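Local coordinates for Alr2269 protein (PDB 3MC8), which is probably the periplasmic POTRA-domain part of a cyanobacterial Omp85-type outer-membrane protein, a family that inserts proteins into, or moves them across, the outer membrane, at residues A[255-260]-A[270-275]; A[223-228]-A[299-304]. One frame throughout, in Å; residues are numbered along the deposited sequence.

Contact 1: A[255-260]-A[270-275]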
# COMPACT_ATOMS: atom_id res chain seq x y z
N GLU A 255 -22.65 15.89 -16.94
CA GLU A 255 -23.08 14.52 -16.97
C GLU A 255 -22.23 13.66 -16.04
O GLU A 255 -22.38 12.48 -16.01
CB GLU A 255 -22.94 13.98 -18.39
CG GLU A 255 -23.75 14.73 -19.41
CD GLU A 255 -25.27 14.71 -19.14
OE1 GLU A 255 -25.75 13.81 -18.42
OE2 GLU A 255 -25.98 15.61 -19.68
N VAL A 256 -21.31 14.26 -15.30
CA VAL A 256 -20.38 13.46 -14.52
C VAL A 256 -20.66 13.71 -13.08
O VAL A 256 -20.51 14.82 -12.62
CB VAL A 256 -18.92 13.84 -14.83
CG1 VAL A 256 -17.99 13.14 -13.87
CG2 VAL A 256 -18.57 13.53 -16.31
N GLU A 257 -21.05 12.69 -12.34
CA GLU A 257 -21.29 12.86 -10.90
C GLU A 257 -20.06 13.06 -10.08
O GLU A 257 -20.17 13.59 -8.99
CB GLU A 257 -22.07 11.70 -10.32
CG GLU A 257 -23.59 11.95 -10.36
CD GLU A 257 -24.40 10.67 -10.21
OE1 GLU A 257 -23.80 9.56 -10.19
OE2 GLU A 257 -25.65 10.80 -10.14
N LEU A 258 -18.90 12.63 -10.56
CA LEU A 258 -17.70 12.70 -9.77
C LEU A 258 -17.27 14.13 -9.59
O LEU A 258 -17.35 14.92 -10.51
CB LEU A 258 -16.57 11.91 -10.43
CG LEU A 258 -15.26 11.78 -9.63
CD1 LEU A 258 -15.39 10.79 -8.47
CD2 LEU A 258 -14.14 11.35 -10.53
N LYS A 259 -16.82 14.45 -8.38
CA LYS A 259 -16.35 15.81 -8.05
C LYS A 259 -15.06 15.73 -7.24
O LYS A 259 -14.84 14.78 -6.52
CB LYS A 259 -17.42 16.54 -7.22
CG LYS A 259 -18.73 16.76 -7.99
CD LYS A 259 -18.65 17.98 -8.99
CE LYS A 259 -19.68 17.93 -10.13
NZ LYS A 259 -20.67 16.82 -9.96
N PRO A 260 -14.23 16.77 -7.35
CA PRO A 260 -13.05 16.94 -6.52
C PRO A 260 -13.44 16.81 -5.09
O PRO A 260 -14.42 17.41 -4.68
CB PRO A 260 -12.64 18.38 -6.80
CG PRO A 260 -13.13 18.63 -8.18
CD PRO A 260 -14.45 17.95 -8.20
N GLN A 270 -17.35 4.90 -14.46
CA GLN A 270 -17.75 4.31 -15.74
C GLN A 270 -19.19 4.63 -16.09
O GLN A 270 -19.56 4.74 -17.26
CB GLN A 270 -17.54 2.81 -15.72
CG GLN A 270 -16.21 2.47 -16.29
CD GLN A 270 -15.70 1.09 -15.98
OE1 GLN A 270 -16.44 0.18 -15.63
NE2 GLN A 270 -14.38 0.94 -16.11
N LYS A 271 -20.01 4.78 -15.07
CA LYS A 271 -21.39 5.10 -15.30
C LYS A 271 -21.47 6.54 -15.81
O LYS A 271 -22.17 6.83 -16.79
CB LYS A 271 -22.15 4.86 -14.00
CG LYS A 271 -23.57 5.25 -13.96
CD LYS A 271 -24.48 4.54 -14.98
CE LYS A 271 -25.96 4.68 -14.53
NZ LYS A 271 -26.96 4.18 -15.51
N ASP A 272 -20.73 7.44 -15.16
CA ASP A 272 -20.50 8.80 -15.65
C ASP A 272 -20.07 8.79 -17.10
O ASP A 272 -20.54 9.61 -17.90
CB ASP A 272 -19.39 9.49 -14.84
CG ASP A 272 -19.83 9.88 -13.42
OD1 ASP A 272 -21.05 9.79 -13.09
OD2 ASP A 272 -18.94 10.31 -12.63
N LEU A 273 -19.17 7.90 -17.47
CA LEU A 273 -18.71 7.92 -18.85
C LEU A 273 -19.82 7.48 -19.76
O LEU A 273 -19.96 7.99 -20.86
CB LEU A 273 -17.50 7.04 -19.09
CG LEU A 273 -16.24 7.46 -18.33
CD1 LEU A 273 -15.19 6.38 -18.50
CD2 LEU A 273 -15.72 8.82 -18.81
N GLN A 274 -20.59 6.51 -19.31
CA GLN A 274 -21.70 6.02 -20.12
C GLN A 274 -22.71 7.16 -20.38
O GLN A 274 -23.32 7.23 -21.41
CB GLN A 274 -22.39 4.84 -19.42
CG GLN A 274 -21.84 3.49 -19.81
CD GLN A 274 -22.49 2.36 -19.01
OE1 GLN A 274 -23.69 2.42 -18.69
NE2 GLN A 274 -21.70 1.34 -18.66
N ARG A 275 -22.85 8.02 -19.40
CA ARG A 275 -23.82 9.05 -19.45
C ARG A 275 -23.36 10.19 -20.35
O ARG A 275 -24.16 10.77 -21.08
CB ARG A 275 -24.09 9.54 -18.02
CG ARG A 275 -25.12 10.57 -17.99
CD ARG A 275 -25.59 11.08 -16.65
NE ARG A 275 -25.65 10.13 -15.57
CZ ARG A 275 -24.67 9.89 -14.71
NH1 ARG A 275 -23.49 10.50 -14.82
NH2 ARG A 275 -24.84 8.99 -13.73
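The carboxylate of D272 reaches from the helix into the loop at 256-258 and takes up two successive backbone amides. D272 OD1 accepts from E257 N at 3.0 Å, with the donor standing well above the carboxylate plane, whereas D272 OD2 accepts from L258 N at 3.1 Å, met on the syn side. With CG anti to its own carbonyl carbon (chi1 -73°), the D272 side chain is directed at the loop, and its two oxygens bridge neighbouring peptide groups of a segment that is neither helix nor strand. V256 closes in from the side, its CG1 packed beside D272 OD2, and crosses the acid at about a right angle. This end is the tight one: D272, V256 and L258 are buried, two N-H bonds hold the acid, and L258 continues inward to V221 and I224 of strand 221-229.

One turn further along the helix, R275 joins the same acid. D272 OD1 and E255 O both lie close to the plane of the R275 guanidinium, at its edge; R275 NH1 forms a salt bridge to D272 OD1 at 3.1 Å and a hydrogen bond to E255 O at 2.6 Å. OD1 is thus gripped by two donors, E257 N and R275 NH1, arriving from the same face of the carboxylate, an arrangement that probably favours its ionised form. The segments belong to the helical layer of a POTRA-type domain, in which the linker between helices 249-253 and 266-277 runs alongside the second of them.

Toward solvent the contact loosens. E257, an exposed residue, places OE1 3.7 Å from R275 NH2, a long salt bridge with the carboxylate and guanidinium planes 52° apart. E255, bent at chi2 (-60°), lays OE1 beside CG and CD of R275 rather than pairing with the guanidinium nitrogens.

Contact 2: A[223-228]-A[299-304]; sequences NISVRF and NVVVNV
Strands 223-228 and 299-304 run parallel, 4.6 Å apart at their closest and with their directions 26° apart, and are joined by five backbone hydrogen bonds. N223, S225 and R227 supply the bonding groups of one strand, V300, V302 and V304 those of the other; S225 O, for example, accepts from V302 N at 2.8 Å, in the carbonyl plane.

I224, V226 and F228 share a face with V300, V302 and V304. There F228 and V304 lie side by side, F228 CE2 3.9 Å from V304 CG1, and V226 meets I252 of helix 249-253. The other face carries N223, S225 and R227 with N299, V301 and N303. On it the CG1 of V301, anti to the backbone N (chi1 174°), packs 3.7 Å from R227 CB, and its CG2 lies 3.8 Å from S225 OG. N303 OD1 sits beside R227 CG, while its ND2 is hydrogen-bonded to N286 on strand 282-291.

A water 2.8 Å from S225 OG donates to V300 O at 2.6 Å, giving that carbonyl a second donor besides S225 N. The strand pair is thus two-faced: apolar side chains lie toward helix 249-253, while the face of N223, S225 and R227 mixes polar groups with V301 and holds an ordered water at S225.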
# COMPACT_ATOMS: atom_id res chain seq x y z
N ASN A 223 -8.68 17.14 -9.17
CA ASN A 223 -9.19 17.95 -10.26
C ASN A 223 -9.78 17.02 -11.29
O ASN A 223 -9.33 15.90 -11.43
CB ASN A 223 -8.08 18.79 -10.88
CG ASN A 223 -7.87 20.13 -10.13
OD1 ASN A 223 -8.70 21.05 -10.23
ND2 ASN A 223 -6.74 20.24 -9.39
N ILE A 224 -10.81 17.50 -11.99
CA ILE A 224 -11.41 16.81 -13.10
C ILE A 224 -11.28 17.75 -14.27
O ILE A 224 -11.59 18.92 -14.14
CB ILE A 224 -12.90 16.58 -12.82
CG1 ILE A 224 -13.05 15.72 -11.57
CG2 ILE A 224 -13.60 15.93 -14.02
CD1 ILE A 224 -14.49 15.43 -11.19
N SER A 225 -10.84 17.28 -15.43
CA SER A 225 -10.83 18.17 -16.60
C SER A 225 -11.19 17.40 -17.82
O SER A 225 -11.34 16.20 -17.75
CB SER A 225 -9.46 18.80 -16.79
OG SER A 225 -8.46 17.81 -16.97
N VAL A 226 -11.31 18.09 -18.95
CA VAL A 226 -11.84 17.50 -20.17
C VAL A 226 -10.81 17.74 -21.22
O VAL A 226 -10.25 18.83 -21.34
CB VAL A 226 -13.18 18.16 -20.60
CG1 VAL A 226 -13.75 17.54 -21.89
CG2 VAL A 226 -14.18 18.03 -19.51
N ARG A 227 -10.54 16.72 -22.00
CA ARG A 227 -9.54 16.83 -23.02
C ARG A 227 -10.05 16.18 -24.28
O ARG A 227 -10.54 15.07 -24.25
CB ARG A 227 -8.25 16.18 -22.57
CG ARG A 227 -7.35 15.72 -23.69
CD ARG A 227 -5.89 16.02 -23.46
NE ARG A 227 -5.57 17.40 -23.88
CZ ARG A 227 -4.33 17.92 -23.92
NH1 ARG A 227 -3.25 17.19 -23.57
NH2 ARG A 227 -4.16 19.19 -24.31
N PHE A 228 -9.91 16.91 -25.38
CA PHE A 228 -10.34 16.47 -26.68
C PHE A 228 -9.21 15.89 -27.49
O PHE A 228 -8.16 16.52 -27.63
CB PHE A 228 -10.93 17.64 -27.42
CG PHE A 228 -12.18 18.14 -26.81
CD1 PHE A 228 -12.14 19.05 -25.79
CD2 PHE A 228 -13.40 17.65 -27.22
CE1 PHE A 228 -13.27 19.49 -25.19
CE2 PHE A 228 -14.57 18.09 -26.63
CZ PHE A 228 -14.52 19.02 -25.62
N ASN A 299 -5.59 13.26 -10.45
CA ASN A 299 -6.32 14.13 -11.32
C ASN A 299 -7.00 13.26 -12.31
O ASN A 299 -6.42 12.30 -12.76
CB ASN A 299 -5.37 15.06 -12.02
CG ASN A 299 -4.84 16.12 -11.10
OD1 ASN A 299 -5.38 16.34 -10.03
ND2 ASN A 299 -3.78 16.79 -11.50
N VAL A 300 -8.25 13.56 -12.63
CA VAL A 300 -8.99 12.79 -13.58
C VAL A 300 -9.13 13.63 -14.83
O VAL A 300 -9.36 14.83 -14.72
CB VAL A 300 -10.36 12.40 -13.04
CG1 VAL A 300 -11.22 11.73 -14.11
CG2 VAL A 300 -10.19 11.50 -11.81
N VAL A 301 -8.97 13.00 -15.99
CA VAL A 301 -9.16 13.62 -17.26
C VAL A 301 -10.21 12.84 -18.02
O VAL A 301 -10.05 11.63 -18.19
CB VAL A 301 -7.86 13.60 -18.09
CG1 VAL A 301 -8.11 14.15 -19.51
CG2 VAL A 301 -6.79 14.43 -17.42
N VAL A 302 -11.26 13.50 -18.50
CA VAL A 302 -12.21 12.81 -19.32
C VAL A 302 -11.79 13.15 -20.71
O VAL A 302 -11.81 14.33 -21.11
CB VAL A 302 -13.64 13.28 -19.10
CG1 VAL A 302 -14.56 12.46 -19.94
CG2 VAL A 302 -14.03 13.17 -17.64
N ASN A 303 -11.42 12.12 -21.46
CA ASN A 303 -10.93 12.25 -22.82
C ASN A 303 -12.04 11.91 -23.77
O ASN A 303 -12.72 10.89 -23.60
CB ASN A 303 -9.78 11.25 -23.09
CG ASN A 303 -8.63 11.42 -22.16
OD1 ASN A 303 -7.97 12.46 -22.15
ND2 ASN A 303 -8.39 10.41 -21.35
N VAL A 304 -12.18 12.69 -24.82
CA VAL A 304 -13.40 12.67 -25.61
C VAL A 304 -13.06 12.82 -27.07
O VAL A 304 -12.30 13.68 -27.43
CB VAL A 304 -14.30 13.84 -25.17
CG1 VAL A 304 -15.15 14.24 -26.28
CG2 VAL A 304 -15.15 13.45 -23.99
O HOH W 1 -7.71 16.77 -14.45

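How the contacts relate
Both contacts belong to the same C-terminal POTRA-type domain, contact 1 nested within the chain loop that contact 2 closes. Contact 2 pairs 221-229 with the central strand 298-306; contact 1 ties a linker to helix 266-277 in the layer packed on that sheet. They meet where CD1 of I224 abuts the backbone at L258 and K259, and where L273 CD2 lies 4.0 Å from V302 CG1. In contact 1 D272, V256 and L258 are buried and E257 is exposed; in contact 2 F228, V300, V302 and V304 are buried, and N223, S225 and R227 exposed. Contact 1 uses charged side chains, D272 and R275, to grip loop backbone and each other, whereas contact 2 rests on regular backbone bonds.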